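Local coordinates for techylectin-5A (Tachypleus tridentatus, PDB 1JC9), which acts as an innate-immunity lectin that agglutinates bacteria and human erythrocytes by recognising acetyl groups on their surfaces, at residues I92-R95 with G96-N100. Sequence-based numbering, arbitrary orientation.
Sequences IQRR and GNYGN
Arg94 and Tyr98 meet just where strand 89-95 runs out: Gly96 is still almost fully extended, and the chain then bends, with a weak backbone hydrogen bond from Tyr98 N to Gly96 O (3.2 Å). The bend returns the tyrosine ring toward the strand, where Tyr98 OH lies 3.5 Å from Arg94 CD and Tyr98 CE2 lies 4.1 Å from the same methylene. Because the tyrosine meets the methylene CD, this is van der Waals packing on the aliphatic part of the arginine. The two side chains cross at about a right angle, the guanidinium and ring planes 72° apart. Arg94 stays extended as far as CD and kinks at chi3 (-65°), which directs its charged end elsewhere: NE makes a salt bridge with Glu256, and NH1 reaches the carbonyls of Ile119 and Lys121. Tyr98 CE2 packs close to the bare alpha carbon of Gly96, a place where a beta carbon would have no room. Arg95 leaves the strand on the other face. Bends at chi2 and chi3 fold its chain, and Arg95 NE donates to a water 2.9 Å away that lies in the guanidinium plane; the water in turn donates to Gly96 O (3.2 Å), bridging side chain and loop backbone. Arg95 NH1 is held by the carbonyls of Leu224 and Gly226, and Phe105 adds a cation-pi contact. Arg94 and Arg95 point to opposite faces, the side-chain alternation of an extended beta-strand, here strand 89-95 as it passes into a loop of the fibrinogen C-terminal domain, with Arg95 about 11 Å from the ligand-binding residues Tyr210 and His220, side chain to side chain.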
ATOM      1  N   ILE A  92       5.309  -2.908  -0.636  1.00 16.64           N
ATOM      2  CA  ILE A  92       4.180  -3.695  -0.159  1.00 16.92           C
ATOM      3  C   ILE A  92       2.969  -3.644  -1.084  1.00 17.06           C
ATOM      4  O   ILE A  92       2.018  -4.402  -0.897  1.00 16.60           O
ATOM      5  CB  ILE A  92       3.738  -3.259   1.268  1.00 18.22           C
ATOM      6  CG1 ILE A  92       3.197  -1.829   1.248  1.00 17.76           C
ATOM      7  CG2 ILE A  92       4.912  -3.374   2.236  1.00 17.44           C
ATOM      8  CD1 ILE A  92       2.628  -1.374   2.591  1.00 19.18           C
ATOM      9  N   GLN A  93       3.000  -2.759  -2.079  1.00 16.47           N
ATOM     10  CA  GLN A  93       1.895  -2.636  -3.032  1.00 17.29           C
ATOM     11  C   GLN A  93       2.349  -1.925  -4.298  1.00 17.66           C
ATOM     12  O   GLN A  93       3.209  -1.048  -4.248  1.00 17.80           O
ATOM     13  CB  GLN A  93       0.724  -1.847  -2.422  1.00 18.12           C
ATOM     14  CG  GLN A  93      -0.524  -1.778  -3.326  1.00 18.48           C
ATOM     15  CD  GLN A  93      -0.636  -0.485  -4.136  1.00 21.79           C
ATOM     16  OE1 GLN A  93       0.363   0.156  -4.461  1.00 22.96           O
ATOM     17  NE2 GLN A  93      -1.866  -0.108  -4.476  1.00 20.22           N
ATOM     18  N   ARG A  94       1.776  -2.315  -5.433  1.00 18.04           N
ATOM     19  CA  ARG A  94       2.091  -1.679  -6.707  1.00 19.44           C
ATOM     20  C   ARG A  94       0.950  -1.833  -7.705  1.00 19.69           C
ATOM     21  O   ARG A  94       0.321  -2.884  -7.784  1.00 19.18           O
ATOM     22  CB  ARG A  94       3.367  -2.260  -7.333  1.00 18.86           C
ATOM     23  CG  ARG A  94       3.738  -1.568  -8.651  1.00 20.00           C
ATOM     24  CD  ARG A  94       4.916  -2.220  -9.371  1.00 22.37           C
ATOM     25  NE  ARG A  94       6.173  -2.125  -8.628  1.00 22.44           N
ATOM     26  CZ  ARG A  94       6.847  -3.177  -8.169  1.00 21.96           C
ATOM     27  NH1 ARG A  94       6.386  -4.405  -8.376  1.00 20.89           N
ATOM     28  NH2 ARG A  94       7.984  -3.004  -7.509  1.00 21.52           N
ATOM     29  N   ARG A  95       0.686  -0.763  -8.453  1.00 20.97           N
ATOM     30  CA  ARG A  95      -0.338  -0.754  -9.493  1.00 21.98           C
ATOM     31  C   ARG A  95       0.371  -0.292 -10.765  1.00 22.29           C
ATOM     32  O   ARG A  95       1.222   0.597 -10.723  1.00 21.77           O
ATOM     33  CB  ARG A  95      -1.475   0.227  -9.167  1.00 21.10           C
ATOM     34  CG  ARG A  95      -2.241  -0.062  -7.882  1.00 21.32           C
ATOM     35  CD  ARG A  95      -2.754  -1.498  -7.823  1.00 21.12           C
ATOM     36  NE  ARG A  95      -3.754  -1.819  -8.842  1.00 20.22           N
ATOM     37  CZ  ARG A  95      -5.038  -1.468  -8.784  1.00 22.03           C
ATOM     38  NH1 ARG A  95      -5.509  -0.767  -7.753  1.00 18.46           N
ATOM     39  NH2 ARG A  95      -5.866  -1.856  -9.744  1.00 22.11           N
ATOM     40  N   GLY A  96       0.031  -0.912 -11.886  1.00 25.35           N
ATOM     41  CA  GLY A  96       0.635  -0.549 -13.154  1.00 28.32           C
ATOM     42  C   GLY A  96      -0.142  -1.225 -14.262  1.00 30.08           C
ATOM     43  O   GLY A  96      -1.085  -1.963 -13.984  1.00 30.68           O
ATOM     44  N   ASN A  97       0.228  -0.973 -15.511  1.00 33.13           N
ATOM     45  CA  ASN A  97      -0.459  -1.599 -16.635  1.00 35.27           C
ATOM     46  C   ASN A  97       0.321  -2.864 -16.978  1.00 34.85           C
ATOM     47  O   ASN A  97       1.193  -2.842 -17.843  1.00 35.36           O
ATOM     48  CB  ASN A  97      -0.475  -0.661 -17.839  1.00 38.36           C
ATOM     49  CG  ASN A  97      -1.501  -1.068 -18.877  1.00 41.97           C
ATOM     50  OD1 ASN A  97      -1.728  -2.258 -19.105  1.00 44.67           O
ATOM     51  ND2 ASN A  97      -2.120  -0.083 -19.519  1.00 42.74           N
ATOM     52  N   TYR A  98       0.004  -3.963 -16.299  1.00 34.91           N
ATOM     53  CA  TYR A  98       0.714  -5.219 -16.513  1.00 34.25           C
ATOM     54  C   TYR A  98      -0.100  -6.326 -17.166  1.00 34.75           C
ATOM     55  O   TYR A  98       0.355  -7.464 -17.241  1.00 36.92           O
ATOM     56  CB  TYR A  98       1.275  -5.725 -15.180  1.00 33.63           C
ATOM     57  CG  TYR A  98       2.282  -4.792 -14.550  1.00 33.52           C
ATOM     58  CD1 TYR A  98       3.560  -4.650 -15.087  1.00 33.80           C
ATOM     59  CD2 TYR A  98       1.954  -4.034 -13.427  1.00 32.69           C
ATOM     60  CE1 TYR A  98       4.486  -3.776 -14.521  1.00 33.80           C
ATOM     61  CE2 TYR A  98       2.872  -3.158 -12.853  1.00 31.95           C
ATOM     62  CZ  TYR A  98       4.134  -3.035 -13.405  1.00 33.20           C
ATOM     63  OH  TYR A  98       5.046  -2.173 -12.842  1.00 34.11           O
ATOM     64  N   GLY A  99      -1.303  -6.006 -17.629  1.00 35.08           N
ATOM     65  CA  GLY A  99      -2.112  -7.018 -18.283  1.00 35.01           C
ATOM     66  C   GLY A  99      -3.259  -7.598 -17.478  1.00 36.18           C
ATOM     67  O   GLY A  99      -4.077  -8.339 -18.022  1.00 37.74           O
ATOM     68  N   ASN A 100      -3.331  -7.285 -16.189  1.00 35.28           N
ATOM     69  CA  ASN A 100      -4.419  -7.808 -15.370  1.00 34.16           C
ATOM     70  C   ASN A 100      -5.678  -6.974 -15.582  1.00 33.19           C
ATOM     71  O   ASN A 100      -5.603  -5.821 -15.998  1.00 32.51           O
ATOM     72  CB  ASN A 100      -4.020  -7.804 -13.890  1.00 34.65           C
ATOM     73  CG  ASN A 100      -2.977  -8.859 -13.569  1.00 35.72           C
ATOM     74  OD1 ASN A 100      -3.174 -10.040 -13.846  1.00 37.54           O
ATOM     75  ND2 ASN A 100      -1.862  -8.440 -12.980  1.00 35.00           N
TER
HETATM   76  O   HOH W   1      -2.700  -2.833 -11.324  1.00 29.81           O